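Teichoic acid D-alanine hydrolase (Staphylococcus aureus, PDB 5ZH8) removes D-alanyl esters from wall teichoic acid and lipoteichoic acid, an esterase activity that affects methicillin resistance, autolysis and cell wall structure. Local coordinates at residues Y106-G114 / K257-A265; P292-Q303 / F351-V362. One frame throughout, in Å; residues are numbered along the deposited sequence.

Contact 1 of 2, residues Y106-G114 / K257-A265; sequences YGYQDFEKG and KKYLAKGYA
Lys262 reaches out of 257-265 along residues 109-112, and its side chain can be followed atom by atom. CB and CG both lie along Gln109 O, CB at 3.7 Å; that carbonyl also receives the Lys262 backbone N-H, N to O 3.2 Å (N-H...O 165°). CD rests against Asp110 CG, and the bend at chi3 (80°) swings CE to 3.4 Å from Glu112 OE1. NZ forms a salt bridge with the same OE1 at 2.7 Å, approaching on the anti side and near the carboxylate plane; a longer, weak bridge joins NZ to Asp110 OD1.

Glu112 OE1 also accepts the Tyr264 hydroxyl on its syn side, OH to OE1 being 2.6 Å, while Tyr264 OH itself accepts the backbone N-H of Phe111, N to OH 3.1 Å. The phenol is thus held between a main-chain donor and a carboxylate. Beside it the Phe111 ring turns its edge to the Tyr264 face, a T-shaped pair with planes 87° apart and CD2 3.6 Å from Tyr264 CE2. At the other end Gln109, stretched out beyond CG, passes Ala261 and gives NE2 to Lys258 O at 3.2 Å; its OE1 is taken by Thr121.

Gln109 and Asp110 form a classic beta bulge facing Ile115, and Asp110 OD1 accepts the N-H of Lys113 in an Asx motif, which helps fix that carboxylate. Lys262 also makes a cation-pi contact with Phe273. Its pairing with Glu112, and more weakly Asp110, would probably favour the protonated amine, despite the like charge of Lys113 nearby.

Contact 2 of 2, residues P292-Q303 / F351-V362; sequences PTDMGKLITQIQ and FTVYYNDKYVVV
Ile299 and Val353 meet at the apolar centre, Ile299 CD1 lying 3.6 Å from Val353 CG1 as the side chains run past each other in opposite directions. The other branch of Ile299, CG2, anti to the backbone N, sits over the middle of the Tyr355 ring in a CH-pi contact, 3.5 Å from its centroid and 6° off the normal. Toward the helix start, Met295 CG touches Val353 CG2 at 3.7 Å and comes in plane to the edge of Phe351. Gly296 lets strand 359-362 come close: its CA is 4.0 Å from Val360 CG1. Pro292 CB packs on Val362 CG1 at 3.8 Å.

At the helix end the contact turns polar. Gln303 extends its amide past Tyr355 and donates NE2 to Asn356 O (2.9 Å, N-H...O 170°), from well above the carbonyl plane. A water accepts a weak bond from NE2 and donates to Asp357 OD1, which Tyr389 also engages.

Helix 292-303 runs at 148° to strand 359-362, the axes 8.2 Å apart. Thr352, Tyr354 and Val361 meet helix 371-382 on the other face, the layered helix-sheet-helix build of the beta-lactamase and penicillin-binding protein fold.

Contacts 1 and 2 follow one another along the chain and do not touch: their centres are 23 Å apart and their nearest atoms about 9 Å. Contact 2 is buried, its centre 12 Å from that of the chain, whereas contact 1 lies 20 Å out and is partly buried. The main sheet joins them: strand 99-106 ends at Tyr106, the first residue of contact 1, and strand 90-96 separates it from strand 359-365 of contact 2. Asn366, just beyond that strand, hydrogen-bonds through ND2 to Tyr108 O and Lys262 O, one carbonyl from each segment of contact 1. No residue of either contact is assigned here to catalysis or substrate binding, and neither segment pair holds a ligand.

Contact 1 of 2, residues Y106-G114 / K257-A265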
loop_
_atom_site.group_PDB
_atom_site.type_symbol
_atom_site.label_atom_id
_atom_site.label_comp_id
_atom_site.label_asym_id
_atom_site.label_seq_id
_atom_site.Cartn_x
_atom_site.Cartn_y
_atom_site.Cartn_z
ATOM N N TYR A 106 -5.884 9.225 17.427
ATOM C CA TYR A 106 -4.439 9.356 17.539
ATOM C C TYR A 106 -3.893 10.068 16.297
ATOM O O TYR A 106 -4.329 9.805 15.172
ATOM C CB TYR A 106 -3.792 7.978 17.651
ATOM C CG TYR A 106 -4.227 7.138 18.835
ATOM C CD1 TYR A 106 -5.403 6.393 18.793
ATOM C CD2 TYR A 106 -3.438 7.053 19.988
ATOM C CE1 TYR A 106 -5.793 5.608 19.873
ATOM C CE2 TYR A 106 -3.821 6.271 21.073
ATOM C CZ TYR A 106 -4.990 5.547 21.008
ATOM O OH TYR A 106 -5.368 4.763 22.062
ATOM N N GLY A 107 -2.918 10.951 16.491
ATOM C CA GLY A 107 -2.341 11.699 15.374
ATOM C C GLY A 107 -3.331 12.655 14.720
ATOM O O GLY A 107 -4.262 13.135 15.370
ATOM N N TYR A 108 -3.145 12.909 13.426
ATOM C CA TYR A 108 -3.871 13.970 12.729
ATOM C C TYR A 108 -4.902 13.493 11.712
ATOM O O TYR A 108 -4.656 12.573 10.933
ATOM C CB TYR A 108 -2.874 14.901 12.039
ATOM C CG TYR A 108 -2.021 15.661 13.023
ATOM C CD1 TYR A 108 -0.833 15.118 13.514
ATOM C CD2 TYR A 108 -2.411 16.911 13.487
ATOM C CE1 TYR A 108 -0.052 15.814 14.418
ATOM C CE2 TYR A 108 -1.635 17.608 14.395
ATOM C CZ TYR A 108 -0.463 17.059 14.853
ATOM O OH TYR A 108 0.294 17.762 15.754
ATOM N N GLN A 109 -6.060 14.147 11.739
ATOM C CA GLN A 109 -7.100 13.981 10.721
ATOM C C GLN A 109 -6.715 14.746 9.458
ATOM O O GLN A 109 -6.901 14.256 8.339
ATOM C CB GLN A 109 -8.426 14.512 11.265
ATOM C CG GLN A 109 -9.580 14.524 10.276
ATOM C CD GLN A 109 -10.751 15.312 10.814
ATOM O OE1 GLN A 109 -11.177 15.101 11.949
ATOM N NE2 GLN A 109 -11.264 16.234 10.010
ATOM N N ASP A 110 -6.205 15.959 9.656
ATOM C CA ASP A 110 -5.703 16.793 8.580
ATOM C C ASP A 110 -4.343 17.332 9.019
ATOM O O ASP A 110 -4.261 18.123 9.960
ATOM C CB ASP A 110 -6.681 17.938 8.307
ATOM C CG ASP A 110 -6.220 18.865 7.175
ATOM O OD1 ASP A 110 -5.014 18.878 6.842
ATOM O OD2 ASP A 110 -7.074 19.587 6.616
ATOM N N PHE A 111 -3.285 16.886 8.340
ATOM C CA PHE A 111 -1.911 17.273 8.682
ATOM C C PHE A 111 -1.591 18.698 8.277
ATOM O O PHE A 111 -0.753 19.350 8.905
ATOM C CB PHE A 111 -0.896 16.330 8.022
ATOM C CG PHE A 111 -0.600 15.100 8.826
ATOM C CD1 PHE A 111 0.280 15.162 9.898
ATOM C CD2 PHE A 111 -1.192 13.890 8.518
ATOM C CE1 PHE A 111 0.561 14.040 10.652
ATOM C CE2 PHE A 111 -0.912 12.767 9.264
ATOM C CZ PHE A 111 -0.034 12.840 10.331
ATOM N N GLU A 112 -2.258 19.176 7.233
ATOM C CA GLU A 112 -1.986 20.504 6.686
ATOM C C GLU A 112 -2.573 21.603 7.582
ATOM O O GLU A 112 -1.955 22.655 7.775
ATOM C CB GLU A 112 -2.532 20.619 5.260
ATOM C CG GLU A 112 -1.754 19.816 4.221
ATOM C CD GLU A 112 -2.000 18.313 4.291
ATOM O OE1 GLU A 112 -3.177 17.888 4.285
ATOM O OE2 GLU A 112 -1.003 17.556 4.340
ATOM N N LYS A 113 -3.758 21.336 8.133
ATOM C CA LYS A 113 -4.459 22.278 9.005
ATOM C C LYS A 113 -4.247 21.974 10.487
ATOM O O LYS A 113 -4.767 22.681 11.349
ATOM C CB LYS A 113 -5.960 22.270 8.677
ATOM C CG LYS A 113 -6.281 22.513 7.204
ATOM C CD LYS A 113 -5.796 23.897 6.777
ATOM C CE LYS A 113 -5.865 24.114 5.271
ATOM N NZ LYS A 113 -4.829 23.334 4.534
ATOM N N GLY A 114 -3.484 20.922 10.778
ATOM C CA GLY A 114 -3.170 20.544 12.156
ATOM C C GLY A 114 -4.344 20.028 12.973
ATOM O O GLY A 114 -4.305 20.078 14.199
ATOM N N LYS A 257 -18.504 17.698 6.586
ATOM C CA LYS A 257 -17.209 18.042 5.962
ATOM C C LYS A 257 -16.106 18.364 6.973
ATOM O O LYS A 257 -14.943 18.019 6.771
ATOM C CB LYS A 257 -17.367 19.210 4.980
ATOM C CG LYS A 257 -17.990 18.811 3.655
ATOM C CD LYS A 257 -17.934 19.946 2.643
ATOM C CE LYS A 257 -18.743 19.602 1.404
ATOM N NZ LYS A 257 -18.208 18.423 0.676
ATOM N N LYS A 258 -16.497 19.016 8.062
ATOM C CA LYS A 258 -15.613 19.329 9.190
ATOM C C LYS A 258 -14.842 18.114 9.715
ATOM O O LYS A 258 -13.714 18.245 10.174
ATOM C CB LYS A 258 -16.469 19.883 10.330
ATOM C CG LYS A 258 -15.799 20.883 11.253
ATOM C CD LYS A 258 -16.782 21.380 12.314
ATOM C CE LYS A 258 -18.081 21.907 11.696
ATOM N NZ LYS A 258 -18.922 22.703 12.635
ATOM N N TYR A 259 -15.467 16.941 9.660
ATOM C CA TYR A 259 -14.950 15.737 10.301
ATOM C C TYR A 259 -14.403 14.675 9.329
ATOM O O TYR A 259 -13.910 13.629 9.761
ATOM C CB TYR A 259 -16.045 15.139 11.197
ATOM C CG TYR A 259 -16.456 16.047 12.353
ATOM C CD1 TYR A 259 -15.513 16.506 13.273
ATOM C CD2 TYR A 259 -17.779 16.447 12.527
ATOM C CE1 TYR A 259 -15.870 17.335 14.324
ATOM C CE2 TYR A 259 -18.147 17.277 13.580
ATOM C CZ TYR A 259 -17.185 17.715 14.476
ATOM O OH TYR A 259 -17.520 18.536 15.532
ATOM N N LEU A 260 -14.459 14.950 8.029
ATOM C CA LEU A 260 -14.019 13.974 7.032
ATOM C C LEU A 260 -12.495 13.917 6.973
ATOM O O LEU A 260 -11.848 14.902 6.635
ATOM C CB LEU A 260 -14.616 14.294 5.651
ATOM C CG LEU A 260 -15.958 13.644 5.241
ATOM C CD1 LEU A 260 -16.982 13.489 6.363
ATOM C CD2 LEU A 260 -16.554 14.406 4.068
ATOM N N ALA A 261 -11.939 12.754 7.289
ATOM C CA ALA A 261 -10.496 12.568 7.354
ATOM C C ALA A 261 -9.839 12.591 5.983
ATOM O O ALA A 261 -10.432 12.201 4.986
ATOM C CB ALA A 261 -10.167 11.255 8.059
ATOM N N LYS A 262 -8.594 13.046 5.962
ATOM C CA LYS A 262 -7.770 13.029 4.767
ATOM C C LYS A 262 -6.839 11.828 4.863
ATOM O O LYS A 262 -6.288 11.548 5.926
ATOM C CB LYS A 262 -6.960 14.325 4.663
ATOM C CG LYS A 262 -7.816 15.583 4.690
ATOM C CD LYS A 262 -6.986 16.862 4.737
ATOM C CE LYS A 262 -6.440 17.252 3.374
ATOM N NZ LYS A 262 -5.620 18.502 3.441
ATOM N N GLY A 263 -6.675 11.122 3.750
ATOM C CA GLY A 263 -5.802 9.954 3.688
ATOM C C GLY A 263 -4.449 10.335 3.135
ATOM O O GLY A 263 -4.337 11.264 2.334
ATOM N N TYR A 264 -3.416 9.612 3.557
ATOM C CA TYR A 264 -2.044 9.956 3.188
ATOM C C TYR A 264 -1.215 8.737 2.798
ATOM O O TYR A 264 -1.442 7.625 3.278
ATOM C CB TYR A 264 -1.365 10.691 4.342
ATOM C CG TYR A 264 -2.004 12.015 4.671
ATOM C CD1 TYR A 264 -1.598 13.178 4.031
ATOM C CD2 TYR A 264 -3.016 12.108 5.619
ATOM C CE1 TYR A 264 -2.177 14.399 4.326
ATOM C CE2 TYR A 264 -3.607 13.325 5.916
ATOM C CZ TYR A 264 -3.179 14.471 5.270
ATOM O OH TYR A 264 -3.757 15.686 5.562
ATOM N N ALA A 265 -0.252 8.968 1.917
ATOM C CA ALA A 265 0.730 7.962 1.564
ATOM C C ALA A 265 2.068 8.636 1.266
ATOM O O ALA A 265 2.084 9.751 0.756
ATOM C CB ALA A 265 0.243 7.169 0.367
#

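Contact 2 of 2, residues P292-Q303 / F351-V362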
loop_
_atom_site.group_PDB
_atom_site.type_symbol
_atom_site.label_atom_id
_atom_site.label_comp_id
_atom_site.label_asym_id
_atom_site.label_seq_id
_atom_site.Cartn_x
_atom_site.Cartn_y
_atom_site.Cartn_z
ATOM N N PRO A 292 -15.512 5.309 13.723
ATOM C CA PRO A 292 -15.414 3.937 14.248
ATOM C C PRO A 292 -16.549 3.550 15.205
ATOM O O PRO A 292 -17.002 2.412 15.183
ATOM C CB PRO A 292 -14.070 3.946 14.985
ATOM C CG PRO A 292 -13.257 4.943 14.238
ATOM C CD PRO A 292 -14.211 6.004 13.755
ATOM N N THR A 293 -17.012 4.497 16.020
ATOM C CA THR A 293 -18.101 4.241 16.961
ATOM C C THR A 293 -19.382 3.818 16.244
ATOM O O THR A 293 -20.032 2.862 16.662
ATOM C CB THR A 293 -18.400 5.463 17.852
ATOM O OG1 THR A 293 -18.723 6.588 17.029
ATOM C CG2 THR A 293 -17.213 5.806 18.723
ATOM N N ASP A 294 -19.733 4.527 15.171
ATOM C CA ASP A 294 -20.918 4.200 14.368
ATOM C C ASP A 294 -20.838 2.814 13.744
ATOM O O ASP A 294 -21.851 2.111 13.658
ATOM C CB ASP A 294 -21.146 5.236 13.263
ATOM C CG ASP A 294 -22.178 6.292 13.641
ATOM O OD1 ASP A 294 -22.345 6.586 14.847
ATOM O OD2 ASP A 294 -22.832 6.830 12.717
ATOM N N MET A 295 -19.645 2.421 13.303
ATOM C CA MET A 295 -19.455 1.090 12.726
ATOM C C MET A 295 -19.707 -0.003 13.758
ATOM O O MET A 295 -20.328 -1.013 13.453
ATOM C CB MET A 295 -18.048 0.943 12.147
ATOM C CG MET A 295 -17.746 -0.430 11.550
ATOM S SD MET A 295 -18.950 -1.117 10.390
ATOM C CE MET A 295 -18.224 -0.651 8.823
ATOM N N GLY A 296 -19.210 0.196 14.974
ATOM C CA GLY A 296 -19.487 -0.728 16.067
ATOM C C GLY A 296 -20.961 -0.709 16.433
ATOM O O GLY A 296 -21.564 -1.755 16.674
ATOM N N LYS A 297 -21.536 0.490 16.475
ATOM C CA LYS A 297 -22.960 0.674 16.758
ATOM C C LYS A 297 -23.818 -0.076 15.730
ATOM O O LYS A 297 -24.849 -0.647 16.075
ATOM C CB LYS A 297 -23.300 2.174 16.761
ATOM C CG LYS A 297 -24.713 2.498 17.206
ATOM C CD LYS A 297 -25.061 3.972 17.033
ATOM C CE LYS A 297 -24.376 4.848 18.071
ATOM N NZ LYS A 297 -24.909 6.241 18.061
ATOM N N LEU A 298 -23.384 -0.069 14.470
ATOM C CA LEU A 298 -24.068 -0.803 13.403
ATOM C C LEU A 298 -24.024 -2.315 13.616
ATOM O O LEU A 298 -25.047 -2.986 13.556
ATOM C CB LEU A 298 -23.440 -0.462 12.051
ATOM C CG LEU A 298 -23.850 -1.306 10.848
ATOM C CD1 LEU A 298 -25.342 -1.185 10.584
ATOM C CD2 LEU A 298 -23.022 -0.890 9.642
ATOM N N ILE A 299 -22.832 -2.840 13.854
ATOM C CA ILE A 299 -22.629 -4.278 13.989
ATOM C C ILE A 299 -23.289 -4.839 15.246
ATOM O O ILE A 299 -23.917 -5.891 15.191
ATOM C CB ILE A 299 -21.125 -4.618 13.972
ATOM C CG1 ILE A 299 -20.578 -4.401 12.564
ATOM C CG2 ILE A 299 -20.868 -6.055 14.415
ATOM C CD1 ILE A 299 -19.089 -4.164 12.542
ATOM N N THR A 300 -23.153 -4.142 16.370
ATOM C CA THR A 300 -23.742 -4.612 17.621
ATOM C C THR A 300 -25.267 -4.653 17.542
ATOM O O THR A 300 -25.896 -5.558 18.088
ATOM C CB THR A 300 -23.351 -3.730 18.814
ATOM O OG1 THR A 300 -23.678 -2.365 18.530
ATOM C CG2 THR A 300 -21.876 -3.867 19.117
ATOM N N GLN A 301 -25.855 -3.668 16.868
ATOM C CA GLN A 301 -27.305 -3.624 16.697
ATOM C C GLN A 301 -27.822 -4.712 15.760
ATOM O O GLN A 301 -28.888 -5.276 16.001
ATOM C CB GLN A 301 -27.741 -2.255 16.205
ATOM C CG GLN A 301 -27.765 -1.214 17.304
ATOM C CD GLN A 301 -28.327 0.100 16.816
ATOM O OE1 GLN A 301 -29.454 0.461 17.142
ATOM N NE2 GLN A 301 -27.551 0.813 16.009
ATOM N N ILE A 302 -27.071 -5.008 14.704
ATOM C CA ILE A 302 -27.402 -6.132 13.824
ATOM C C ILE A 302 -27.286 -7.441 14.610
ATOM O O ILE A 302 -28.162 -8.304 14.520
ATOM C CB ILE A 302 -26.516 -6.164 12.556
ATOM C CG1 ILE A 302 -26.855 -4.969 11.654
ATOM C CG2 ILE A 302 -26.718 -7.461 11.786
ATOM C CD1 ILE A 302 -25.783 -4.624 10.644
ATOM N N GLN A 303 -26.221 -7.567 15.396
ATOM C CA GLN A 303 -26.030 -8.721 16.268
ATOM C C GLN A 303 -27.201 -8.895 17.227
ATOM O O GLN A 303 -27.545 -10.021 17.589
ATOM C CB GLN A 303 -24.721 -8.601 17.059
ATOM C CG GLN A 303 -23.483 -9.033 16.286
ATOM C CD GLN A 303 -22.216 -8.909 17.107
ATOM O OE1 GLN A 303 -21.932 -7.853 17.672
ATOM N NE2 GLN A 303 -21.446 -9.984 17.173
ATOM N N PHE A 351 -9.749 0.943 6.738
ATOM C CA PHE A 351 -10.835 0.838 7.695
ATOM C C PHE A 351 -11.135 -0.640 7.937
ATOM O O PHE A 351 -11.629 -1.337 7.052
ATOM C CB PHE A 351 -12.063 1.567 7.152
ATOM C CG PHE A 351 -13.069 1.920 8.200
ATOM C CD1 PHE A 351 -14.027 1.004 8.589
ATOM C CD2 PHE A 351 -13.050 3.171 8.799
ATOM C CE1 PHE A 351 -14.952 1.327 9.560
ATOM C CE2 PHE A 351 -13.974 3.502 9.772
ATOM C CZ PHE A 351 -14.926 2.576 10.156
ATOM N N THR A 352 -10.825 -1.112 9.137
ATOM C CA THR A 352 -10.830 -2.539 9.416
ATOM C C THR A 352 -11.617 -2.832 10.686
ATOM O O THR A 352 -11.597 -2.050 11.635
ATOM C CB THR A 352 -9.388 -3.080 9.532
ATOM O OG1 THR A 352 -8.612 -2.650 8.399
ATOM C CG2 THR A 352 -9.379 -4.596 9.587
ATOM N N VAL A 353 -12.328 -3.957 10.678
ATOM C CA VAL A 353 -13.199 -4.352 11.780
ATOM C C VAL A 353 -12.987 -5.830 12.029
ATOM O O VAL A 353 -13.128 -6.638 11.119
ATOM C CB VAL A 353 -14.700 -4.148 11.456
ATOM C CG1 VAL A 353 -15.550 -4.408 12.690
ATOM C CG2 VAL A 353 -14.972 -2.752 10.912
ATOM N N TYR A 354 -12.632 -6.174 13.258
ATOM C CA TYR A 354 -12.615 -7.559 13.714
ATOM C C TYR A 354 -13.652 -7.641 14.809
ATOM O O TYR A 354 -13.679 -6.773 15.684
ATOM C CB TYR A 354 -11.262 -7.917 14.315
ATOM C CG TYR A 354 -10.210 -8.432 13.359
ATOM C CD1 TYR A 354 -10.208 -8.102 12.010
ATOM C CD2 TYR A 354 -9.176 -9.225 13.842
ATOM C CE1 TYR A 354 -9.219 -8.579 11.172
ATOM C CE2 TYR A 354 -8.186 -9.695 13.018
ATOM C CZ TYR A 354 -8.207 -9.376 11.690
ATOM O OH TYR A 354 -7.200 -9.875 10.904
ATOM N N TYR A 355 -14.513 -8.658 14.771
ATOM C CA TYR A 355 -15.473 -8.820 15.851
ATOM C C TYR A 355 -15.956 -10.231 16.075
ATOM O O TYR A 355 -15.786 -11.111 15.228
ATOM C CB TYR A 355 -16.670 -7.879 15.666
ATOM C CG TYR A 355 -17.672 -8.263 14.605
ATOM C CD1 TYR A 355 -18.733 -9.111 14.898
ATOM C CD2 TYR A 355 -17.589 -7.740 13.321
ATOM C CE1 TYR A 355 -19.662 -9.443 13.935
ATOM C CE2 TYR A 355 -18.524 -8.071 12.351
ATOM C CZ TYR A 355 -19.556 -8.921 12.666
ATOM O OH TYR A 355 -20.484 -9.261 11.714
ATOM N N ASN A 356 -16.535 -10.421 17.259
ATOM C CA ASN A 356 -17.232 -11.644 17.629
ATOM C C ASN A 356 -18.421 -11.269 18.533
ATOM O O ASN A 356 -18.895 -10.131 18.473
ATOM C CB ASN A 356 -16.265 -12.666 18.264
ATOM C CG ASN A 356 -15.634 -12.184 19.552
ATOM O OD1 ASN A 356 -16.155 -11.309 20.233
ATOM N ND2 ASN A 356 -14.509 -12.780 19.904
ATOM N N ASP A 357 -18.911 -12.192 19.357
ATOM C CA ASP A 357 -20.079 -11.899 20.191
ATOM C C ASP A 357 -19.753 -11.074 21.442
ATOM O O ASP A 357 -20.667 -10.583 22.099
ATOM C CB ASP A 357 -20.806 -13.188 20.574
ATOM C CG ASP A 357 -21.565 -13.812 19.404
ATOM O OD1 ASP A 357 -21.526 -13.269 18.277
ATOM O OD2 ASP A 357 -22.198 -14.865 19.613
ATOM N N LYS A 358 -18.470 -10.915 21.770
ATOM C CA LYS A 358 -18.064 -10.100 22.918
ATOM C C LYS A 358 -17.485 -8.748 22.489
ATOM O O LYS A 358 -17.906 -7.704 22.985
ATOM C CB LYS A 358 -17.042 -10.842 23.780
ATOM C CG LYS A 358 -16.845 -10.213 25.152
ATOM C CD LYS A 358 -15.795 -10.943 25.967
ATOM C CE LYS A 358 -15.544 -10.274 27.310
ATOM N NZ LYS A 358 -14.343 -10.838 27.994
ATOM N N TYR A 359 -16.520 -8.772 21.579
ATOM C CA TYR A 359 -15.836 -7.558 21.156
ATOM C C TYR A 359 -16.160 -7.167 19.721
ATOM O O TYR A 359 -16.239 -8.022 18.840
ATOM C CB TYR A 359 -14.320 -7.733 21.283
ATOM C CG TYR A 359 -13.835 -7.849 22.703
ATOM C CD1 TYR A 359 -13.790 -6.739 23.532
ATOM C CD2 TYR A 359 -13.428 -9.073 23.221
ATOM C CE1 TYR A 359 -13.346 -6.840 24.835
ATOM C CE2 TYR A 359 -12.981 -9.186 24.525
ATOM C CZ TYR A 359 -12.935 -8.065 25.325
ATOM O OH TYR A 359 -12.490 -8.169 26.620
ATOM N N VAL A 360 -16.341 -5.871 19.494
ATOM C CA VAL A 360 -16.273 -5.314 18.147
ATOM C C VAL A 360 -15.142 -4.305 18.150
ATOM O O VAL A 360 -15.204 -3.304 18.856
ATOM C CB VAL A 360 -17.587 -4.627 17.707
ATOM C CG1 VAL A 360 -17.474 -4.146 16.264
ATOM C CG2 VAL A 360 -18.768 -5.572 17.870
ATOM N N VAL A 361 -14.104 -4.594 17.373
ATOM C CA VAL A 361 -12.913 -3.755 17.306
ATOM C C VAL A 361 -12.882 -3.086 15.946
ATOM O O VAL A 361 -12.797 -3.762 14.925
ATOM C CB VAL A 361 -11.620 -4.581 17.505
ATOM C CG1 VAL A 361 -10.404 -3.667 17.579
ATOM C CG2 VAL A 361 -11.728 -5.445 18.749
ATOM N N VAL A 362 -12.963 -1.757 15.945
ATOM C CA VAL A 362 -12.949 -0.966 14.716
ATOM C C VAL A 362 -11.705 -0.096 14.737
ATOM O O VAL A 362 -11.531 0.710 15.653
ATOM C CB VAL A 362 -14.199 -0.055 14.598
ATOM C CG1 VAL A 362 -14.254 0.617 13.225
ATOM C CG2 VAL A 362 -15.474 -0.837 14.883
HETATM O O HOH W 1 -23.376 -12.586 16.485
#